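Local coordinates for protein activating signal cointegrator 1 complex subunit 3 (Homo sapiens, PDB 6YXQ) that unwinds DNA in the 3'-5' direction at the cost of ATP during repair of alkylated DNA, and scaffolds the ASCC complex, binding ASCC2 through this N-terminal region, at residues I77-A80 and A81-I84; A118-M122 and F123-P127; C135-T138 and N139-I142. All blocks are in the same frame, centred on the assembly; numbering follows the deposited sequence.

Interaction 1: I77-A80 and A81-I84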
loop_
_atom_site.group_PDB
_atom_site.type_symbol
_atom_site.label_atom_id
_atom_site.label_comp_id
_atom_site.label_asym_id
_atom_site.label_seq_id
_atom_site.Cartn_x
_atom_site.Cartn_y
_atom_site.Cartn_z
ATOM N N ILE A 77 -20.922 -36.344 7.568
ATOM C CA ILE A 77 -20.411 -35.021 7.203
ATOM C C ILE A 77 -21.466 -34.223 6.436
ATOM O O ILE A 77 -21.618 -33.011 6.635
ATOM C CB ILE A 77 -19.107 -35.142 6.393
ATOM C CG1 ILE A 77 -18.046 -35.906 7.180
ATOM C CG2 ILE A 77 -18.587 -33.768 6.027
ATOM C CD1 ILE A 77 -16.773 -36.150 6.394
ATOM N N LEU A 78 -22.196 -34.884 5.533
ATOM C CA LEU A 78 -23.253 -34.203 4.790
ATOM C C LEU A 78 -24.337 -33.689 5.726
ATOM O O LEU A 78 -24.852 -32.579 5.543
ATOM C CB LEU A 78 -23.862 -35.144 3.755
ATOM C CG LEU A 78 -23.019 -35.412 2.516
ATOM C CD1 LEU A 78 -23.515 -36.657 1.804
ATOM C CD2 LEU A 78 -23.042 -34.197 1.603
ATOM N N HIS A 79 -24.702 -34.490 6.727
ATOM C CA HIS A 79 -25.689 -34.048 7.706
ATOM C C HIS A 79 -25.181 -32.840 8.493
ATOM O O HIS A 79 -25.924 -31.868 8.712
ATOM C CB HIS A 79 -26.039 -35.217 8.632
ATOM C CG HIS A 79 -27.073 -34.891 9.662
ATOM N ND1 HIS A 79 -28.213 -34.173 9.373
ATOM C CD2 HIS A 79 -27.143 -35.194 10.978
ATOM C CE1 HIS A 79 -28.936 -34.040 10.471
ATOM N NE2 HIS A 79 -28.309 -34.650 11.459
ATOM N N ALA A 80 -23.912 -32.878 8.916
ATOM C CA ALA A 80 -23.344 -31.738 9.632
ATOM C C ALA A 80 -23.368 -30.481 8.772
ATOM O O ALA A 80 -23.685 -29.388 9.261
ATOM C CB ALA A 80 -21.915 -32.045 10.081
ATOM N N ALA A 81 -23.032 -30.615 7.489
ATOM C CA ALA A 81 -23.075 -29.451 6.612
ATOM C C ALA A 81 -24.505 -28.957 6.438
ATOM O O ALA A 81 -24.752 -27.748 6.443
ATOM C CB ALA A 81 -22.439 -29.771 5.261
ATOM N N LYS A 82 -25.465 -29.876 6.313
ATOM C CA LYS A 82 -26.864 -29.468 6.232
ATOM C C LYS A 82 -27.240 -28.596 7.423
ATOM O O LYS A 82 -27.845 -27.532 7.264
ATOM C CB LYS A 82 -27.777 -30.695 6.155
ATOM C CG LYS A 82 -29.242 -30.352 5.891
ATOM C CD LYS A 82 -30.192 -31.308 6.606
ATOM C CE LYS A 82 -30.038 -32.741 6.102
ATOM N NZ LYS A 82 -30.916 -33.705 6.833
ATOM N N GLN A 83 -26.861 -29.024 8.626
ATOM C CA GLN A 83 -27.137 -28.213 9.809
ATOM C C GLN A 83 -26.433 -26.858 9.734
ATOM O O GLN A 83 -27.039 -25.818 10.016
ATOM C CB GLN A 83 -26.728 -28.965 11.075
ATOM C CG GLN A 83 -27.466 -30.275 11.264
ATOM C CD GLN A 83 -26.889 -31.142 12.373
ATOM O OE1 GLN A 83 -25.678 -31.180 12.593
ATOM N NE2 GLN A 83 -27.760 -31.855 13.069
ATOM N N ILE A 84 -25.154 -26.845 9.338
ATOM C CA ILE A 84 -24.399 -25.589 9.328
ATOM C C ILE A 84 -24.868 -24.678 8.201
ATOM O O ILE A 84 -25.144 -23.491 8.418
ATOM C CB ILE A 84 -22.890 -25.854 9.212
ATOM C CG1 ILE A 84 -22.358 -26.516 10.481
ATOM C CG2 ILE A 84 -22.158 -24.543 8.925
ATOM C CD1 ILE A 84 -20.873 -26.790 10.441
#

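Interaction 2: A118-M122 and F123-P127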
loop_
_atom_site.group_PDB
_atom_site.type_symbol
_atom_site.label_atom_id
_atom_site.label_comp_id
_atom_site.label_asym_id
_atom_site.label_seq_id
_atom_site.Cartn_x
_atom_site.Cartn_y
_atom_site.Cartn_z
ATOM N N ALA A 118 -12.989 -20.484 11.605
ATOM C CA ALA A 118 -13.044 -20.594 10.151
ATOM C C ALA A 118 -14.458 -20.903 9.681
ATOM O O ALA A 118 -14.972 -20.271 8.745
ATOM C CB ALA A 118 -12.068 -21.666 9.672
ATOM N N ILE A 119 -15.110 -21.872 10.324
ATOM C CA ILE A 119 -16.483 -22.190 9.947
ATOM C C ILE A 119 -17.382 -20.980 10.154
ATOM O O ILE A 119 -18.263 -20.703 9.334
ATOM C CB ILE A 119 -16.991 -23.418 10.723
ATOM C CG1 ILE A 119 -16.087 -24.624 10.453
ATOM C CG2 ILE A 119 -18.423 -23.724 10.324
ATOM C CD1 ILE A 119 -16.396 -25.839 11.294
ATOM N N LYS A 120 -17.163 -20.228 11.240
ATOM C CA LYS A 120 -17.992 -19.050 11.480
ATOM C C LYS A 120 -17.768 -17.994 10.407
ATOM O O LYS A 120 -18.725 -17.397 9.905
ATOM C CB LYS A 120 -17.715 -18.466 12.864
ATOM C CG LYS A 120 -18.565 -17.250 13.181
ATOM C CD LYS A 120 -18.161 -16.596 14.500
ATOM C CE LYS A 120 -19.390 -16.131 15.285
ATOM N NZ LYS A 120 -19.120 -15.910 16.735
ATOM N N GLN A 121 -16.507 -17.762 10.041
ATOM C CA GLN A 121 -16.189 -16.842 8.955
ATOM C C GLN A 121 -16.888 -17.242 7.665
ATOM O O GLN A 121 -17.339 -16.380 6.902
ATOM C CB GLN A 121 -14.678 -16.803 8.743
ATOM C CG GLN A 121 -14.240 -15.921 7.608
ATOM C CD GLN A 121 -13.883 -14.529 8.084
ATOM O OE1 GLN A 121 -13.926 -13.573 7.315
ATOM N NE2 GLN A 121 -13.528 -14.410 9.360
ATOM N N MET A 122 -16.997 -18.546 7.404
ATOM C CA MET A 122 -17.575 -18.980 6.139
ATOM C C MET A 122 -19.105 -18.972 6.137
ATOM O O MET A 122 -19.705 -18.673 5.099
ATOM C CB MET A 122 -17.057 -20.372 5.779
ATOM C CG MET A 122 -17.141 -20.706 4.295
ATOM S SD MET A 122 -16.155 -19.589 3.289
ATOM C CE MET A 122 -14.489 -20.100 3.720
ATOM N N PHE A 123 -19.759 -19.308 7.259
ATOM C CA PHE A 123 -21.214 -19.453 7.274
ATOM C C PHE A 123 -21.900 -18.731 8.424
ATOM O O PHE A 123 -23.093 -18.968 8.657
ATOM C CB PHE A 123 -21.638 -20.922 7.334
ATOM C CG PHE A 123 -20.860 -21.829 6.435
ATOM C CD1 PHE A 123 -19.701 -22.429 6.882
ATOM C CD2 PHE A 123 -21.307 -22.113 5.154
ATOM C CE1 PHE A 123 -18.990 -23.277 6.066
ATOM C CE2 PHE A 123 -20.600 -22.963 4.335
ATOM C CZ PHE A 123 -19.439 -23.542 4.791
ATOM N N GLY A 124 -21.194 -17.869 9.149
ATOM C CA GLY A 124 -21.779 -17.186 10.276
ATOM C C GLY A 124 -21.817 -18.091 11.488
ATOM O O GLY A 124 -21.125 -19.112 11.544
ATOM N N PRO A 125 -22.629 -17.740 12.482
ATOM C CA PRO A 125 -22.707 -18.567 13.691
ATOM C C PRO A 125 -23.432 -19.875 13.421
ATOM O O PRO A 125 -24.377 -19.936 12.628
ATOM C CB PRO A 125 -23.484 -17.688 14.677
ATOM C CG PRO A 125 -23.432 -16.297 14.091
ATOM C CD PRO A 125 -23.409 -16.500 12.617
ATOM N N PHE A 126 -22.979 -20.925 14.101
ATOM C CA PHE A 126 -23.397 -22.291 13.820
ATOM C C PHE A 126 -23.333 -23.107 15.100
ATOM O O PHE A 126 -22.635 -22.727 16.049
ATOM C CB PHE A 126 -22.506 -22.934 12.750
ATOM C CG PHE A 126 -21.091 -23.164 13.204
ATOM C CD1 PHE A 126 -20.173 -22.118 13.221
ATOM C CD2 PHE A 126 -20.676 -24.426 13.613
ATOM C CE1 PHE A 126 -18.870 -22.322 13.640
ATOM C CE2 PHE A 126 -19.375 -24.640 14.034
ATOM C CZ PHE A 126 -18.470 -23.584 14.048
ATOM N N PRO A 127 -24.044 -24.234 15.162
ATOM C CA PRO A 127 -23.899 -25.145 16.308
ATOM C C PRO A 127 -22.577 -25.898 16.259
ATOM O O PRO A 127 -22.268 -26.572 15.275
ATOM C CB PRO A 127 -25.087 -26.100 16.156
ATOM C CG PRO A 127 -25.431 -26.042 14.713
ATOM C CD PRO A 127 -25.158 -24.631 14.286
#

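Interaction 3: C135-T138 and N139-I142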
loop_
_atom_site.group_PDB
_atom_site.type_symbol
_atom_site.label_atom_id
_atom_site.label_comp_id
_atom_site.label_asym_id
_atom_site.label_seq_id
_atom_site.Cartn_x
_atom_site.Cartn_y
_atom_site.Cartn_z
ATOM N N CYS A 135 -15.901 -33.381 12.386
ATOM C CA CYS A 135 -14.515 -33.724 12.684
ATOM C C CYS A 135 -14.366 -35.207 13.014
ATOM O O CYS A 135 -13.409 -35.855 12.571
ATOM C CB CYS A 135 -14.000 -32.863 13.831
ATOM S SG CYS A 135 -12.354 -33.318 14.360
ATOM N N ASN A 136 -15.304 -35.766 13.785
ATOM C CA ASN A 136 -15.242 -37.191 14.099
ATOM C C ASN A 136 -15.351 -38.037 12.837
ATOM O O ASN A 136 -14.583 -38.989 12.652
ATOM C CB ASN A 136 -16.339 -37.568 15.096
ATOM C CG ASN A 136 -16.069 -37.036 16.493
ATOM O OD1 ASN A 136 -15.022 -36.446 16.748
ATOM N ND2 ASN A 136 -17.023 -37.231 17.399
ATOM N N ALA A 137 -16.293 -37.701 11.953
ATOM C CA ALA A 137 -16.440 -38.463 10.716
ATOM C C ALA A 137 -15.193 -38.353 9.843
ATOM O O ALA A 137 -14.731 -39.349 9.268
ATOM C CB ALA A 137 -17.675 -37.990 9.959
ATOM N N THR A 138 -14.626 -37.151 9.742
ATOM C CA THR A 138 -13.431 -36.964 8.930
ATOM C C THR A 138 -12.262 -37.776 9.463
ATOM O O THR A 138 -11.507 -38.375 8.687
ATOM C CB THR A 138 -13.062 -35.489 8.881
ATOM O OG1 THR A 138 -14.199 -34.737 8.444
ATOM C CG2 THR A 138 -11.922 -35.282 7.924
ATOM N N ASN A 139 -12.087 -37.802 10.786
ATOM C CA ASN A 139 -10.972 -38.558 11.342
ATOM C C ASN A 139 -11.205 -40.055 11.222
ATOM O O ASN A 139 -10.250 -40.819 11.036
ATOM C CB ASN A 139 -10.731 -38.151 12.791
ATOM C CG ASN A 139 -9.856 -36.928 12.897
ATOM O OD1 ASN A 139 -8.628 -37.023 12.894
ATOM N ND2 ASN A 139 -10.481 -35.765 12.963
ATOM N N ARG A 140 -12.464 -40.490 11.314
ATOM C CA ARG A 140 -12.782 -41.875 11.005
ATOM C C ARG A 140 -12.338 -42.222 9.595
ATOM O O ARG A 140 -11.712 -43.264 9.375
ATOM C CB ARG A 140 -14.282 -42.128 11.178
ATOM C CG ARG A 140 -14.694 -42.575 12.575
ATOM C CD ARG A 140 -16.089 -43.186 12.581
ATOM N NE ARG A 140 -17.107 -42.226 12.158
ATOM C CZ ARG A 140 -17.689 -41.337 12.961
ATOM N NH1 ARG A 140 -17.361 -41.277 14.247
ATOM N NH2 ARG A 140 -18.600 -40.505 12.475
ATOM N N ILE A 141 -12.631 -41.345 8.629
ATOM C CA ILE A 141 -12.244 -41.612 7.244
ATOM C C ILE A 141 -10.723 -41.668 7.108
ATOM O O ILE A 141 -10.168 -42.605 6.522
ATOM C CB ILE A 141 -12.848 -40.560 6.300
ATOM C CG1 ILE A 141 -14.330 -40.830 6.083
ATOM C CG2 ILE A 141 -12.122 -40.560 4.963
ATOM C CD1 ILE A 141 -14.974 -39.862 5.108
ATOM N N ILE A 142 -10.029 -40.662 7.647
ATOM C CA ILE A 142 -8.578 -40.585 7.474
ATOM C C ILE A 142 -7.881 -41.748 8.171
ATOM O O ILE A 142 -6.781 -42.154 7.773
ATOM C CB ILE A 142 -8.046 -39.227 7.972
ATOM C CG1 ILE A 142 -8.684 -38.077 7.190
ATOM C CG2 ILE A 142 -6.544 -39.147 7.813
ATOM C CD1 ILE A 142 -8.299 -38.052 5.735
#

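Interaction 1: I77-A80 and A81-I84
His79 and Gln83 sit one helical turn apart and meet in two ways. The backbone amide of Gln83 donates to the carbonyl of His79, with N to O at 3.0 Å. Beyond the backbone, the Gln83 amide lies over one face of the imidazole, toward its rim. CD of Gln83 is 3.9 Å from NE2 of His79. The ring and amide planes are 43° apart, so they do not stack flat. NE2 of Gln83 comes to 3.3 Å from NE2 of His79, but the angle is too poor for a hydrogen bond. CG of His79 stands anti to the backbone N (chi1 -179°), which holds the ring out from the helix, where the Gln83 side chain can reach it. Lys82 approaches the same ring obliquely, its NZ 3.7 Å from ND1 of His79.

This is a continuous run of helix 64-85, most of which falls in a predicted coiled coil; here it packs in a helical bundle against helices 91-105 and 128-142. The polar group of His79, Lys82 and Gln83 lies on the outer side. The inner side carries Ala80 and Ala81, with Ile77 and Ile84 beside them. Both alanines are buried, and CB of Ala80 touches N of Ala81.

The carbonyl of Ala80 accepts the amide of Ile84, with N to O at 2.9 Å. Ala80 O also lies 3.4 Å from CG1 of Ile84. Ala81 donates its N-H to the carbonyl of Ile77 at 2.9 Å, N to O, and its CB packs 3.6 Å from that oxygen. The short side chains of Ala80 and Ala81 are consistent with close helix packing: Ala80 meets Ala134 of helix 128-142, and Ala81 meets Ala98 of helix 91-105.

Interaction 2: A118-M122 and F123-P127
Ile119 sets its CG2 methyl over the centre of the Phe126 ring. This CH-pi contact has CG2 3.6 Å from the ring centroid and only 9° off the ring normal. The two side chains cross at about a right angle. The setting is the C-terminal end of helix 113-123, where Gly124, with a positive phi that favours glycine, is the first residue to leave helical angles. Two backbone bonds close the last turn, Phe123 N to Ile119 O and Gly124 N to Lys120 O. The chain then turns back, and Phe126 comes to lie beside the helix it has just left.

Approaching at a slant, Met122 covers one face of the Phe123 ring, toward the rim, with CG 3.8 Å from the ring centroid. CG of Met122 is anti to the backbone N (chi1 -158°), which brings it over the ring. Ile119 O lies at the edge of the ring, 3.3 Å from CD1 of Phe123; CG2 of Ile119 is 3.9 Å from the same Phe123 CD1. With an alanine in place of Phe123, Met122 CG and the Ile119 methyl would probably lose their shared aromatic partner, leaving a gap next to Ile84 of helix 64-85.

Gly124 O lies in the plane of the Phe126 ring, at its edge, and is 3.1 Å from CA of Lys120 in a CA-H...O contact.

Interaction 3: C135-T138 and N139-I142
Asn139 reaches back to Cys135 with two donors on one carbonyl. Its backbone N and its side-chain ND2 each lie 3.0 Å from Cys135 O. They arrive from opposite faces of the carbonyl plane, and the ND2 bond is straight, at 167°. The oxygen lies in the amide plane of Asn139, while ND2 stands above the carbonyl plane. ND2 also passes 3.4 Å from SG of Cys135. A second bond, from ND2 to the backbone oxygen of Lys108, fixes how the amide is turned.

On another side of the helix, Arg140 folds back over the previous turn. Its guanidinium presents one face to the backbone, with Asn136 O over its centre. NH2 lies 3.5 Å from CA of Ala137. The bend at chi3 (-62°) lays the group back along the helix.

These residues belong to helix 128-142, a member of the helical bundle, close to its C-terminal end. Its packing face is largely apolar: Thr138 and Ile141 meet Phe102 of helix 91-105, and Ala137 meets Ile77 of helix 64-85. Thr138 OG1 hydrogen-bonds to Ala134 O, one turn back. With OG1 beside the backbone N (chi1 -54°), CG2 of Thr138 lies 4.3 Å from CG1 of Ile142. Further out, Arg140 NE forms a salt bridge with Asp73 of helix 64-85. This bond ties the helix to its neighbour on the exposed side of the bundle.

All three contacts lie in the helical bundle, but in different settings. Interactions 1 and 3 are partly buried runs of regular helix, with polar residues outside and small or branched apolar ones inside. Interaction 2 is a surface contact at a helix end. Its side-chain contacts are CH-pi and apolar, whereas interaction 3 has a side-chain amide bond and interaction 1 a close polar cluster. Interaction 1 joins the others. Ile84 packs its CG2 and CD1 on Phe123, Ile119 and Phe126 of interaction 2, while Ile77 packs on Ala137 and Thr138 of interaction 3. Interactions 2 and 3 do not touch; their nearest atoms are about 8 Å apart.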